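Local coordinates for protein DNA gyrase, B subunit, truncated (Myxococcus xanthus, PDB 3CWV) that probably serves as the ATP-binding subunit of a type II topoisomerase that breaks, passes and rejoins double-stranded DNA at the expense of ATP, at residues 16-19 against 20-23; 78-82 against 83-87; 268-271 against 272-276; 339-342 against 343-347. All coordinates share one frame; numbering follows the deposited sequence.

Contact 1: 16-19 against 20-23; sequences RKRP and GMYC
Arg18 and Met21 run side by side and point the same way at a helix-to-helix junction in the N-terminal region of this GyrB-family protein, where Arg18 and Pro19 lead from helix 11-17 into the first turn of helix 20-23. Both side chains set off with CG anti to the carbonyl carbon (chi1 -48° and -59°), which keeps them abreast: Arg18 CB lies 3.8 Å from Met21 CG, and Met21 SD sits over one face of the guanidinium, 4.0 Å from Arg18 NE. Beneath this exposed pair the backbone does the polar work. Met21 N bonds to Arg18 O at 3.1 Å. Pro19 O takes two donors, Tyr22 N at 3.0 Å from above its plane and Cys23 N at 3.0 Å almost in line with its C=O bond, so one oxygen fastens two successive amides of the turn. Farther out, Pro19 packs on Val26 and Ile163, while Cys23 turns inward to Leu34 and Phe37 of helix 28-47. Arg16, just upstream, is tied to Asp160 by a salt bridge and to the carbonyl of Ala107. The Tyr22 ring approaches the first carbonyl of the turn obliquely, with CD1 3.6 Å from Arg18 O.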
ATOM      1  N   ARG A  16      -6.265 -10.018 -21.839  1.00 21.41           N
ATOM      2  CA  ARG A  16      -5.223 -10.012 -22.884  1.00 22.29           C
ATOM      3  C   ARG A  16      -5.685  -9.271 -24.148  1.00 23.99           C
ATOM      4  O   ARG A  16      -4.850  -8.789 -24.910  1.00 23.19           O
ATOM      5  CB  ARG A  16      -4.813 -11.424 -23.272  1.00 22.58           C
ATOM      6  CG  ARG A  16      -4.052 -12.149 -22.128  1.00 23.45           C
ATOM      7  CD  ARG A  16      -3.486 -13.505 -22.597  1.00 22.84           C
ATOM      8  NE  ARG A  16      -2.491 -13.399 -23.675  1.00 24.06           N
ATOM      9  CZ  ARG A  16      -1.177 -13.280 -23.540  1.00 23.67           C
ATOM     10  NH1 ARG A  16      -0.588 -13.142 -22.340  1.00 26.81           N
ATOM     11  NH2 ARG A  16      -0.431 -13.222 -24.646  1.00 28.24           N
ATOM     12  N   LYS A  17      -6.992  -9.218 -24.363  1.00 23.39           N
ATOM     13  CA  LYS A  17      -7.537  -8.557 -25.565  1.00 27.61           C
ATOM     14  C   LYS A  17      -7.441  -7.037 -25.494  1.00 26.78           C
ATOM     15  O   LYS A  17      -7.180  -6.380 -26.503  1.00 30.53           O
ATOM     16  CB  LYS A  17      -8.972  -8.986 -25.815  1.00 29.12           C
ATOM     17  CG  LYS A  17      -9.404  -8.741 -27.304  1.00 31.25           C
ATOM     18  CD  LYS A  17     -10.881  -8.582 -27.418  1.00 36.56           C
ATOM     19  CE  LYS A  17     -11.271  -8.209 -28.889  1.00 25.88           C
ATOM     20  NZ  LYS A  17     -12.741  -8.422 -28.980  1.00 29.28           N
ATOM     21  N   ARG A  18      -7.627  -6.472 -24.301  1.00 25.27           N
ATOM     22  CA  ARG A  18      -7.513  -5.020 -24.105  1.00 27.34           C
ATOM     23  C   ARG A  18      -6.705  -4.692 -22.835  1.00 26.65           C
ATOM     24  O   ARG A  18      -7.252  -4.177 -21.874  1.00 26.92           O
ATOM     25  CB  ARG A  18      -8.915  -4.380 -24.042  1.00 27.38           C
ATOM     26  CG  ARG A  18      -9.832  -4.847 -25.164  1.00 30.70           C
ATOM     27  CD  ARG A  18     -11.020  -3.919 -25.353  1.00 36.88           C
ATOM     28  NE  ARG A  18     -10.653  -2.770 -26.183  1.00 33.04           N
ATOM     29  CZ  ARG A  18     -11.510  -1.846 -26.593  1.00 37.26           C
ATOM     30  NH1 ARG A  18     -12.792  -1.928 -26.250  1.00 29.72           N
ATOM     31  NH2 ARG A  18     -11.078  -0.845 -27.345  1.00 27.08           N
ATOM     32  N   PRO A  19      -5.383  -4.989 -22.850  1.00 26.75           N
ATOM     33  CA  PRO A  19      -4.531  -4.888 -21.667  1.00 25.52           C
ATOM     34  C   PRO A  19      -4.547  -3.527 -21.011  1.00 24.88           C
ATOM     35  O   PRO A  19      -4.630  -3.471 -19.803  1.00 27.38           O
ATOM     36  CB  PRO A  19      -3.124  -5.186 -22.192  1.00 26.70           C
ATOM     37  CG  PRO A  19      -3.292  -5.831 -23.504  1.00 25.68           C
ATOM     38  CD  PRO A  19      -4.637  -5.428 -24.042  1.00 26.12           C
ATOM     39  N   GLY A  20      -4.497  -2.437 -21.791  1.00 23.77           N
ATOM     40  CA  GLY A  20      -4.431  -1.107 -21.197  1.00 23.95           C
ATOM     41  C   GLY A  20      -5.677  -0.739 -20.408  1.00 24.57           C
ATOM     42  O   GLY A  20      -5.627   0.166 -19.588  1.00 27.62           O
ATOM     43  N   MET A  21      -6.808  -1.414 -20.648  1.00 24.13           N
ATOM     44  CA  MET A  21      -8.044  -1.138 -19.861  1.00 24.61           C
ATOM     45  C   MET A  21      -7.914  -1.642 -18.427  1.00 29.02           C
ATOM     46  O   MET A  21      -8.657  -1.221 -17.503  1.00 27.57           O
ATOM     47  CB  MET A  21      -9.281  -1.768 -20.494  1.00 26.55           C
ATOM     48  CG  MET A  21      -9.578  -1.303 -21.927  1.00 32.25           C
ATOM     49  SD  MET A  21     -11.324  -1.475 -22.420  1.00 25.81           S
ATOM     50  CE  MET A  21     -11.798  -0.082 -21.435  1.00 32.76           C
ATOM     51  N   TYR A  22      -6.944  -2.527 -18.233  1.00 27.69           N
ATOM     52  CA  TYR A  22      -6.752  -3.168 -16.943  1.00 29.26           C
ATOM     53  C   TYR A  22      -5.491  -2.736 -16.215  1.00 28.04           C
ATOM     54  O   TYR A  22      -5.495  -2.680 -14.992  1.00 30.92           O
ATOM     55  CB  TYR A  22      -6.766  -4.690 -17.131  1.00 26.08           C
ATOM     56  CG  TYR A  22      -8.139  -5.204 -17.464  1.00 30.70           C
ATOM     57  CD1 TYR A  22      -8.487  -5.546 -18.756  1.00 27.64           C
ATOM     58  CD2 TYR A  22      -9.105  -5.334 -16.467  1.00 31.76           C
ATOM     59  CE1 TYR A  22      -9.774  -6.013 -19.050  1.00 33.72           C
ATOM     60  CE2 TYR A  22     -10.361  -5.802 -16.744  1.00 31.42           C
ATOM     61  CZ  TYR A  22     -10.691  -6.136 -18.020  1.00 27.40           C
ATOM     62  OH  TYR A  22     -11.949  -6.617 -18.251  1.00 36.47           O
ATOM     63  N   CYS A  23      -4.404  -2.471 -16.940  1.00 25.98           N
ATOM     64  CA  CYS A  23      -3.184  -2.055 -16.274  1.00 25.53           C
ATOM     65  C   CYS A  23      -2.810  -0.598 -16.585  1.00 26.58           C
ATOM     66  O   CYS A  23      -1.740  -0.136 -16.212  1.00 26.82           O
ATOM     67  CB  CYS A  23      -2.026  -3.048 -16.565  1.00 27.98           C
ATOM     68  SG  CYS A  23      -1.593  -3.217 -18.297  1.00 29.19           S
TER

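Contact 2: 78-82 against 83-87; sequences LVRVA and TGAGF
Ala85 folds back over Arg80 in a Schellman motif, a textbook way of ending a helix, here helix 75-82. Its two defining bonds are Ala85 N to Arg80 O (3.1 Å) and Gly84 N to Val81 O (3.0 Å), and Gly84, with positive phi, is the C-prime residue. Arg80 O is gripped from opposite faces of its plane, by Ala85 N on one and Thr83 N on the other. The methyl of Ala85 is pressed into this closure: its CB lies 3.2 Å from Arg80 O and 3.8 Å from Arg80 CB, and it also sits over one face of the guanidinium. On the buried flank Val81 brings CG2 to 3.7 Å from Ala85 O, and it packs outward on Trp98 and Leu102, while Ala82 meets Tyr112 and Leu106. A water lies here between Val81 O and Ala85 O, within bonding distance of both, though which of them it serves at a given moment is not settled. The Thr83 flank is looser. Exposed Thr83 carries OG1 between its backbone N and carbonyl carbon (chi1 57°), aimed back at the helix, where it makes at most a weak bond to Arg80 O and shares a second water with Val79 O. The chemistry implies a helix end closed chiefly by backbone groups: carbonyls of the last turn are met by amides or water, and the side chains add mainly apolar packing.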
ATOM      1  N   LEU A  78      -5.202 -20.407  -4.863  1.00 27.84           N
ATOM      2  CA  LEU A  78      -4.384 -19.869  -5.966  1.00 27.91           C
ATOM      3  C   LEU A  78      -4.861 -20.324  -7.332  1.00 27.86           C
ATOM      4  O   LEU A  78      -4.934 -19.510  -8.253  1.00 27.25           O
ATOM      5  CB  LEU A  78      -2.887 -20.193  -5.788  1.00 24.89           C
ATOM      6  CG  LEU A  78      -2.030 -19.087  -5.154  1.00 26.44           C
ATOM      7  CD1 LEU A  78      -1.941 -17.851  -6.132  1.00 27.80           C
ATOM      8  CD2 LEU A  78      -2.608 -18.642  -3.818  1.00 26.91           C
ATOM      9  N   VAL A  79      -5.198 -21.612  -7.477  1.00 24.58           N
ATOM     10  CA  VAL A  79      -5.690 -22.097  -8.777  1.00 25.46           C
ATOM     11  C   VAL A  79      -6.970 -21.352  -9.185  1.00 26.82           C
ATOM     12  O   VAL A  79      -7.098 -20.922 -10.342  1.00 24.72           O
ATOM     13  CB  VAL A  79      -5.900 -23.610  -8.820  1.00 28.42           C
ATOM     14  CG1 VAL A  79      -6.592 -24.028 -10.145  1.00 28.91           C
ATOM     15  CG2 VAL A  79      -4.530 -24.338  -8.690  1.00 26.32           C
ATOM     16  N   ARG A  80      -7.899 -21.173  -8.239  1.00 25.45           N
ATOM     17  CA  ARG A  80      -9.143 -20.455  -8.529  1.00 25.46           C
ATOM     18  C   ARG A  80      -8.902 -18.991  -8.935  1.00 26.48           C
ATOM     19  O   ARG A  80      -9.425 -18.534  -9.956  1.00 24.84           O
ATOM     20  CB  ARG A  80     -10.116 -20.524  -7.334  1.00 27.30           C
ATOM     21  CG  ARG A  80     -10.677 -21.931  -7.060  1.00 29.33           C
ATOM     22  CD  ARG A  80     -11.747 -21.873  -5.936  1.00 33.77           C
ATOM     23  NE  ARG A  80     -12.989 -21.238  -6.407  1.00 46.27           N
ATOM     24  CZ  ARG A  80     -13.859 -20.583  -5.636  1.00 48.02           C
ATOM     25  NH1 ARG A  80     -13.651 -20.447  -4.323  1.00 42.26           N
ATOM     26  NH2 ARG A  80     -14.940 -20.048  -6.190  1.00 51.83           N
ATOM     27  N   VAL A  81      -8.134 -18.259  -8.126  1.00 24.56           N
ATOM     28  CA  VAL A  81      -7.875 -16.853  -8.421  1.00 25.80           C
ATOM     29  C   VAL A  81      -7.090 -16.690  -9.718  1.00 27.20           C
ATOM     30  O   VAL A  81      -7.301 -15.722 -10.437  1.00 25.19           O
ATOM     31  CB  VAL A  81      -7.205 -16.112  -7.246  1.00 26.20           C
ATOM     32  CG1 VAL A  81      -6.769 -14.731  -7.664  1.00 35.26           C
ATOM     33  CG2 VAL A  81      -8.180 -16.027  -6.038  1.00 27.45           C
ATOM     34  N   ALA A  82      -6.233 -17.658 -10.045  1.00 26.62           N
ATOM     35  CA  ALA A  82      -5.467 -17.602 -11.284  1.00 29.77           C
ATOM     36  C   ALA A  82      -6.331 -17.574 -12.554  1.00 30.35           C
ATOM     37  O   ALA A  82      -5.890 -17.068 -13.571  1.00 30.78           O
ATOM     38  CB  ALA A  82      -4.452 -18.761 -11.351  1.00 28.94           C
ATOM     39  N   THR A  83      -7.538 -18.145 -12.521  1.00 31.78           N
ATOM     40  CA  THR A  83      -8.432 -17.996 -13.693  1.00 33.53           C
ATOM     41  C   THR A  83      -9.538 -16.943 -13.547  1.00 32.27           C
ATOM     42  O   THR A  83     -10.469 -16.887 -14.355  1.00 34.40           O
ATOM     43  CB  THR A  83      -9.041 -19.293 -14.141  1.00 35.56           C
ATOM     44  OG1 THR A  83      -9.753 -19.884 -13.053  1.00 37.01           O
ATOM     45  CG2 THR A  83      -7.954 -20.242 -14.614  1.00 40.24           C
ATOM     46  N   GLY A  84      -9.437 -16.107 -12.530  1.00 27.77           N
ATOM     47  CA  GLY A  84     -10.378 -15.016 -12.415  1.00 26.75           C
ATOM     48  C   GLY A  84     -11.362 -15.060 -11.284  1.00 24.35           C
ATOM     49  O   GLY A  84     -12.164 -14.137 -11.117  1.00 24.79           O
ATOM     50  N   ALA A  85     -11.322 -16.107 -10.457  1.00 25.17           N
ATOM     51  CA  ALA A  85     -12.254 -16.124  -9.326  1.00 26.30           C
ATOM     52  C   ALA A  85     -12.100 -14.895  -8.418  1.00 23.78           C
ATOM     53  O   ALA A  85     -10.988 -14.534  -8.011  1.00 25.96           O
ATOM     54  CB  ALA A  85     -12.088 -17.455  -8.496  1.00 23.32           C
ATOM     55  N   GLY A  86     -13.221 -14.242  -8.087  1.00 22.71           N
ATOM     56  CA  GLY A  86     -13.210 -13.115  -7.174  1.00 22.92           C
ATOM     57  C   GLY A  86     -12.871 -11.770  -7.813  1.00 23.93           C
ATOM     58  O   GLY A  86     -12.964 -10.726  -7.175  1.00 24.13           O
ATOM     59  N   PHE A  87     -12.442 -11.823  -9.053  1.00 22.73           N
ATOM     60  CA  PHE A  87     -12.018 -10.625  -9.792  1.00 27.55           C
ATOM     61  C   PHE A  87     -13.181  -9.627  -9.935  1.00 27.51           C
ATOM     62  O   PHE A  87     -14.302 -10.020 -10.287  1.00 30.09           O
ATOM     63  CB  PHE A  87     -11.490 -11.045 -11.168  1.00 26.23           C
ATOM     64  CG  PHE A  87     -10.929  -9.905 -11.999  1.00 27.98           C
ATOM     65  CD1 PHE A  87      -9.968  -9.040 -11.473  1.00 23.90           C
ATOM     66  CD2 PHE A  87     -11.342  -9.731 -13.301  1.00 31.62           C
ATOM     67  CE1 PHE A  87      -9.421  -7.986 -12.253  1.00 23.64           C
ATOM     68  CE2 PHE A  87     -10.823  -8.675 -14.076  1.00 30.35           C
ATOM     69  CZ  PHE A  87      -9.857  -7.817 -13.535  1.00 28.05           C
TER
HETATM   70  O   HOH W   1      -8.850 -22.022 -12.170  1.00 49.95           O
HETATM   71  O   HOH W   2      -8.845 -13.530  -9.861  1.00 31.75           O

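Contact 3: 268-271 against 272-276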
ATOM      1  N   HIS A 268     -10.626  11.712   4.626  1.00 27.52           N
ATOM      2  CA  HIS A 268      -9.645  11.308   5.636  1.00 29.00           C
ATOM      3  C   HIS A 268      -8.730  12.494   5.984  1.00 30.92           C
ATOM      4  O   HIS A 268      -8.522  12.817   7.160  1.00 31.27           O
ATOM      5  CB  HIS A 268      -8.832  10.066   5.185  1.00 27.80           C
ATOM      6  CG  HIS A 268      -8.248  10.172   3.802  1.00 26.19           C
ATOM      7  ND1 HIS A 268      -7.132   9.463   3.406  1.00 28.78           N
ATOM      8  CD2 HIS A 268      -8.638  10.888   2.720  1.00 21.04           C
ATOM      9  CE1 HIS A 268      -6.863   9.731   2.138  1.00 21.79           C
ATOM     10  NE2 HIS A 268      -7.765  10.590   1.699  1.00 29.56           N
ATOM     11  N   VAL A 269      -8.252  13.183   4.955  1.00 30.26           N
ATOM     12  CA  VAL A 269      -7.376  14.326   5.132  1.00 31.24           C
ATOM     13  C   VAL A 269      -8.131  15.512   5.741  1.00 34.47           C
ATOM     14  O   VAL A 269      -7.655  16.128   6.706  1.00 34.41           O
ATOM     15  CB  VAL A 269      -6.733  14.695   3.794  1.00 32.31           C
ATOM     16  CG1 VAL A 269      -6.056  16.077   3.829  1.00 31.19           C
ATOM     17  CG2 VAL A 269      -5.748  13.589   3.357  1.00 25.12           C
ATOM     18  N   LYS A 270      -9.309  15.838   5.195  1.00 32.68           N
ATOM     19  CA  LYS A 270     -10.080  16.955   5.718  1.00 33.21           C
ATOM     20  C   LYS A 270     -10.458  16.790   7.187  1.00 32.23           C
ATOM     21  O   LYS A 270     -10.475  17.760   7.926  1.00 33.14           O
ATOM     22  CB  LYS A 270     -11.328  17.219   4.869  1.00 33.90           C
ATOM     23  CG  LYS A 270     -11.070  18.192   3.715  1.00 42.54           C
ATOM     24  CD  LYS A 270     -11.436  19.634   4.073  1.00 52.86           C
ATOM     25  CE  LYS A 270     -12.952  19.787   4.220  1.00 60.10           C
ATOM     26  NZ  LYS A 270     -13.444  21.180   3.965  1.00 60.93           N
ATOM     27  N   GLY A 271     -10.751  15.574   7.621  1.00 31.50           N
ATOM     28  CA  GLY A 271     -10.964  15.340   9.048  1.00 30.89           C
ATOM     29  C   GLY A 271      -9.781  15.830   9.883  1.00 34.59           C
ATOM     30  O   GLY A 271      -9.955  16.449  10.955  1.00 32.48           O
ATOM     31  N   VAL A 272      -8.575  15.554   9.397  1.00 33.24           N
ATOM     32  CA  VAL A 272      -7.358  15.873  10.135  1.00 33.03           C
ATOM     33  C   VAL A 272      -7.106  17.368  10.111  1.00 32.37           C
ATOM     34  O   VAL A 272      -6.840  17.961  11.138  1.00 34.85           O
ATOM     35  CB  VAL A 272      -6.109  15.096   9.619  1.00 33.44           C
ATOM     36  CG1 VAL A 272      -4.806  15.562  10.366  1.00 30.72           C
ATOM     37  CG2 VAL A 272      -6.303  13.578   9.801  1.00 29.64           C
ATOM     38  N   THR A 273      -7.179  17.982   8.939  1.00 33.92           N
ATOM     39  CA  THR A 273      -6.828  19.378   8.844  1.00 35.44           C
ATOM     40  C   THR A 273      -7.871  20.243   9.556  1.00 37.41           C
ATOM     41  O   THR A 273      -7.524  21.249  10.183  1.00 36.75           O
ATOM     42  CB  THR A 273      -6.666  19.837   7.399  1.00 36.74           C
ATOM     43  OG1 THR A 273      -7.917  19.704   6.720  1.00 36.62           O
ATOM     44  CG2 THR A 273      -5.598  19.004   6.682  1.00 36.58           C
ATOM     45  N   GLN A 274      -9.136  19.834   9.497  1.00 36.21           N
ATOM     46  CA  GLN A 274     -10.186  20.561  10.200  1.00 37.21           C
ATOM     47  C   GLN A 274     -10.005  20.472  11.705  1.00 36.18           C
ATOM     48  O   GLN A 274     -10.208  21.466  12.425  1.00 35.78           O
ATOM     49  CB  GLN A 274     -11.583  20.082   9.773  1.00 37.71           C
ATOM     50  CG  GLN A 274     -11.959  20.556   8.344  1.00 41.12           C
ATOM     51  CD  GLN A 274     -12.045  22.088   8.224  1.00 46.48           C
ATOM     52  OE1 GLN A 274     -11.160  22.742   7.653  1.00 44.55           O
ATOM     53  NE2 GLN A 274     -13.105  22.659   8.784  1.00 47.88           N
ATOM     54  N   ALA A 275      -9.619  19.291  12.183  1.00 34.81           N
ATOM     55  CA  ALA A 275      -9.341  19.080  13.601  1.00 35.69           C
ATOM     56  C   ALA A 275      -8.170  19.948  14.084  1.00 35.78           C
ATOM     57  O   ALA A 275      -8.242  20.536  15.160  1.00 35.19           O
ATOM     58  CB  ALA A 275      -9.068  17.596  13.879  1.00 34.87           C
ATOM     59  N   LEU A 276      -7.108  20.041  13.277  1.00 36.62           N
ATOM     60  CA  LEU A 276      -5.915  20.822  13.647  1.00 37.66           C
ATOM     61  C   LEU A 276      -6.161  22.336  13.585  1.00 41.44           C
ATOM     62  O   LEU A 276      -5.839  23.072  14.533  1.00 41.68           O
ATOM     63  CB  LEU A 276      -4.722  20.462  12.749  1.00 36.73           C
ATOM     64  CG  LEU A 276      -3.379  21.179  12.986  1.00 35.76           C
ATOM     65  CD1 LEU A 276      -2.898  21.089  14.438  1.00 35.25           C
ATOM     66  CD2 LEU A 276      -2.322  20.654  12.049  1.00 35.31           C
TER
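Val269 O is held by Thr273 N at 2.9 Å, a nearly straight bond (163° at the hydrogen), with a weak second contribution from Val272 N. It belongs to the first full turns of helix 267-284, an alpha helix packed on the five-stranded sheet of what is, by family, the transducer domain of GyrB. The next carbonyl is also shared: Lys270 O accepts Gln274 N at 2.9 Å and a weak bond from Thr273 OG1 at 3.4 Å. That hydroxyl reaches back because chi1 (63°) places it between the backbone N and the carbonyl carbon of its own residue, and the same rotation sends CG2 toward Val269, whose CG1 it meets at 4.1 Å as the two side chains cross obliquely. An alanine here, having neither hydroxyl nor CG2, is likely to leave Lys270 O with Gln274 N as its main donor and a small gap beside Val269 CG1. Val269 also lays CG2 over the centre of the His268 ring, and both residues touch strands 252-257 and 300-307. Val272 reaches both Val304 of strand 300-307 and Leu336 of helix 328-345, and Ala275 also meets Leu336. Gly271 O receives Ala275 N at 3.1 Å, while Ala275 CB lies 3.3 Å from Gly271 O.

Contact 4: 339-342 against 343-347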
ATOM      1  N   LEU A 339      -7.903  15.772  21.111  1.00 37.19           N
ATOM      2  CA  LEU A 339      -6.553  15.235  21.268  1.00 37.48           C
ATOM      3  C   LEU A 339      -5.489  16.231  20.852  1.00 36.62           C
ATOM      4  O   LEU A 339      -4.461  16.327  21.509  1.00 38.79           O
ATOM      5  CB  LEU A 339      -6.382  13.929  20.487  1.00 37.75           C
ATOM      6  CG  LEU A 339      -7.217  12.713  20.905  1.00 38.87           C
ATOM      7  CD1 LEU A 339      -6.922  11.513  19.999  1.00 37.52           C
ATOM      8  CD2 LEU A 339      -7.001  12.326  22.368  1.00 41.71           C
ATOM      9  N   PHE A 340      -5.735  16.970  19.770  1.00 35.15           N
ATOM     10  CA  PHE A 340      -4.824  17.997  19.304  1.00 35.50           C
ATOM     11  C   PHE A 340      -4.749  19.137  20.342  1.00 38.81           C
ATOM     12  O   PHE A 340      -3.656  19.627  20.635  1.00 38.27           O
ATOM     13  CB  PHE A 340      -5.299  18.601  17.984  1.00 35.51           C
ATOM     14  CG  PHE A 340      -4.722  17.961  16.717  1.00 35.19           C
ATOM     15  CD1 PHE A 340      -3.353  17.871  16.505  1.00 30.90           C
ATOM     16  CD2 PHE A 340      -5.587  17.527  15.699  1.00 32.40           C
ATOM     17  CE1 PHE A 340      -2.839  17.338  15.312  1.00 35.52           C
ATOM     18  CE2 PHE A 340      -5.102  16.992  14.526  1.00 33.11           C
ATOM     19  CZ  PHE A 340      -3.721  16.889  14.319  1.00 33.46           C
ATOM     20  N   ILE A 341      -5.908  19.580  20.847  1.00 39.49           N
ATOM     21  CA  ILE A 341      -5.984  20.620  21.902  1.00 39.94           C
ATOM     22  C   ILE A 341      -5.089  20.273  23.112  1.00 40.94           C
ATOM     23  O   ILE A 341      -4.197  21.040  23.466  1.00 43.22           O
ATOM     24  CB  ILE A 341      -7.456  20.889  22.353  1.00 39.63           C
ATOM     25  CG1 ILE A 341      -8.226  21.614  21.239  1.00 39.22           C
ATOM     26  CG2 ILE A 341      -7.502  21.742  23.645  1.00 38.08           C
ATOM     27  CD1 ILE A 341      -9.719  21.750  21.481  1.00 39.65           C
ATOM     28  N   GLU A 342      -5.316  19.118  23.724  1.00 40.37           N
ATOM     29  CA  GLU A 342      -4.522  18.698  24.867  1.00 42.94           C
ATOM     30  C   GLU A 342      -3.046  18.521  24.512  1.00 43.80           C
ATOM     31  O   GLU A 342      -2.157  19.038  25.194  1.00 42.15           O
ATOM     32  CB  GLU A 342      -5.080  17.408  25.440  1.00 41.11           C
ATOM     33  CG  GLU A 342      -4.236  16.800  26.557  1.00 54.16           C
ATOM     34  CD  GLU A 342      -4.376  17.508  27.921  1.00 62.82           C
ATOM     35  OE1 GLU A 342      -3.993  16.891  28.945  1.00 65.82           O
ATOM     36  OE2 GLU A 342      -4.861  18.666  27.981  1.00 65.99           O
ATOM     37  N   LEU A 343      -2.795  17.799  23.424  1.00 42.06           N
ATOM     38  CA  LEU A 343      -1.446  17.522  22.962  1.00 42.35           C
ATOM     39  C   LEU A 343      -0.636  18.780  22.738  1.00 41.28           C
ATOM     40  O   LEU A 343       0.561  18.823  23.063  1.00 41.06           O
ATOM     41  CB  LEU A 343      -1.529  16.750  21.641  1.00 43.11           C
ATOM     42  CG  LEU A 343      -0.344  16.541  20.723  1.00 45.94           C
ATOM     43  CD1 LEU A 343      -0.668  15.296  19.926  1.00 53.75           C
ATOM     44  CD2 LEU A 343      -0.109  17.711  19.801  1.00 40.83           C
ATOM     45  N   LEU A 344      -1.271  19.788  22.146  1.00 40.82           N
ATOM     46  CA  LEU A 344      -0.548  20.962  21.694  1.00 42.28           C
ATOM     47  C   LEU A 344      -0.222  21.922  22.847  1.00 43.49           C
ATOM     48  O   LEU A 344       0.598  22.817  22.685  1.00 44.37           O
ATOM     49  CB  LEU A 344      -1.306  21.695  20.578  1.00 43.39           C
ATOM     50  CG  LEU A 344      -1.349  21.110  19.144  1.00 44.50           C
ATOM     51  CD1 LEU A 344      -2.368  21.824  18.258  1.00 43.91           C
ATOM     52  CD2 LEU A 344       0.020  21.139  18.478  1.00 48.33           C
ATOM     53  N   ARG A 345      -0.851  21.717  24.000  1.00 44.09           N
ATOM     54  CA  ARG A 345      -0.658  22.613  25.144  1.00 48.72           C
ATOM     55  C   ARG A 345       0.826  22.760  25.435  1.00 48.82           C
ATOM     56  O   ARG A 345       1.381  23.867  25.357  1.00 48.83           O
ATOM     57  CB  ARG A 345      -1.395  22.101  26.389  1.00 46.77           C
ATOM     58  CG  ARG A 345      -2.893  22.390  26.374  1.00 49.91           C
ATOM     59  CD  ARG A 345      -3.609  21.807  27.590  1.00 49.95           C
ATOM     60  NE  ARG A 345      -5.060  22.008  27.523  1.00 54.54           N
ATOM     61  CZ  ARG A 345      -5.662  23.198  27.587  1.00 58.92           C
ATOM     62  NH1 ARG A 345      -4.943  24.317  27.714  1.00 55.70           N
ATOM     63  NH2 ARG A 345      -6.986  23.275  27.520  1.00 57.06           N
ATOM     64  N   GLU A 346       1.458  21.625  25.726  1.00 49.43           N
ATOM     65  CA  GLU A 346       2.877  21.588  26.111  1.00 49.80           C
ATOM     66  C   GLU A 346       3.803  21.068  25.005  1.00 49.03           C
ATOM     67  O   GLU A 346       4.909  20.597  25.290  1.00 48.90           O
ATOM     68  CB  GLU A 346       3.050  20.744  27.377  1.00 50.22           C
ATOM     69  CG  GLU A 346       2.428  21.370  28.618  1.00 54.49           C
ATOM     70  CD  GLU A 346       3.046  22.714  28.979  1.00 60.49           C
ATOM     71  OE1 GLU A 346       4.275  22.765  29.244  1.00 61.97           O
ATOM     72  OE2 GLU A 346       2.296  23.718  29.012  1.00 59.95           O
ATOM     73  N   HIS A 347       3.347  21.156  23.753  1.00 46.67           N
ATOM     74  CA  HIS A 347       4.127  20.710  22.596  1.00 44.32           C
ATOM     75  C   HIS A 347       5.038  21.831  22.122  1.00 43.20           C
ATOM     76  O   HIS A 347       4.601  22.975  22.033  1.00 44.46           O
ATOM     77  CB  HIS A 347       3.204  20.298  21.438  1.00 42.57           C
ATOM     78  CG  HIS A 347       3.894  19.516  20.363  1.00 40.14           C
ATOM     79  ND1 HIS A 347       4.566  20.114  19.318  1.00 41.72           N
ATOM     80  CD2 HIS A 347       4.011  18.182  20.170  1.00 38.55           C
ATOM     81  CE1 HIS A 347       5.067  19.180  18.528  1.00 38.01           C
ATOM     82  NE2 HIS A 347       4.757  18.000  19.033  1.00 36.89           N
TER
HETATM   83  O   HOH W   3       0.304  19.089  26.263  1.00 43.60           O
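The guanidinium of Arg345 meets Glu342 at its edge, near its plane, where Glu342 OE2 forms a salt bridge to Arg345 NE at 3.4 Å. The carboxylate is turned almost square to it, 79° between the planes, so the two groups do not pair in parallel. Ile341 CG2 approaches the same guanidinium obliquely, 4.2 Å from Arg345 NH2. All this occupies the exposed side of the last turns of helix 328-345 in what is, by family, the transducer domain. The ring of Phe340 lies on the buried side: Leu344 CD1 comes to it obliquely, Phe230 of strand 228-234 makes an edge-to-face contact, and Leu276 and Ala279 of helix 267-284 pack against it. Leu344 CG stands anti to its own carbonyl carbon (chi1 -74°), which draws CG and CD1 back alongside the preceding turn, with CD1 4.4 Å from Phe340 CB, and the side chain also touches Leu283 of helix 267-284. A serine in place of Leu344 would probably open a gap between Phe340 CB and Leu283. The backbone changes character as the helix runs out. Leu343 N and Leu344 N bond four residues back, to Leu339 O at 2.9 Å and Phe340 O at 2.8 Å, but Arg345 N prefers Glu342 O at 3.2 Å and reaches Ile341 O only weakly. Beyond this, His347 ND1 caps the backbone N of Val349. A water bridges the end of the helix, donating to Glu342 O at 2.7 Å and accepting from Glu346 N.

How the contacts relate
Followed from the N terminus, the four contacts come in series; each is a local closure within one continuous stretch, and none nests in or crosses another. Contact 1 turns helix 11-17 into helix 20-23, and contact 2 ends helix 75-82. Their centres are about 17 Å apart, and they touch where Tyr22 CE2 meets Phe87 CZ at 3.8 Å, joining helix 20-23 to the loop after helix 75-82. Contacts 3 and 4 lie far off, on helices 267-284 and 328-345. These two helices pack together, Phe340 CD2 resting 3.8 Å from Leu276 N and Leu344 CD1 3.9 Å from Leu276 CD1. Contacts 2 and 4, about 49 Å apart between centres, lie on opposite sides of the chain's centre.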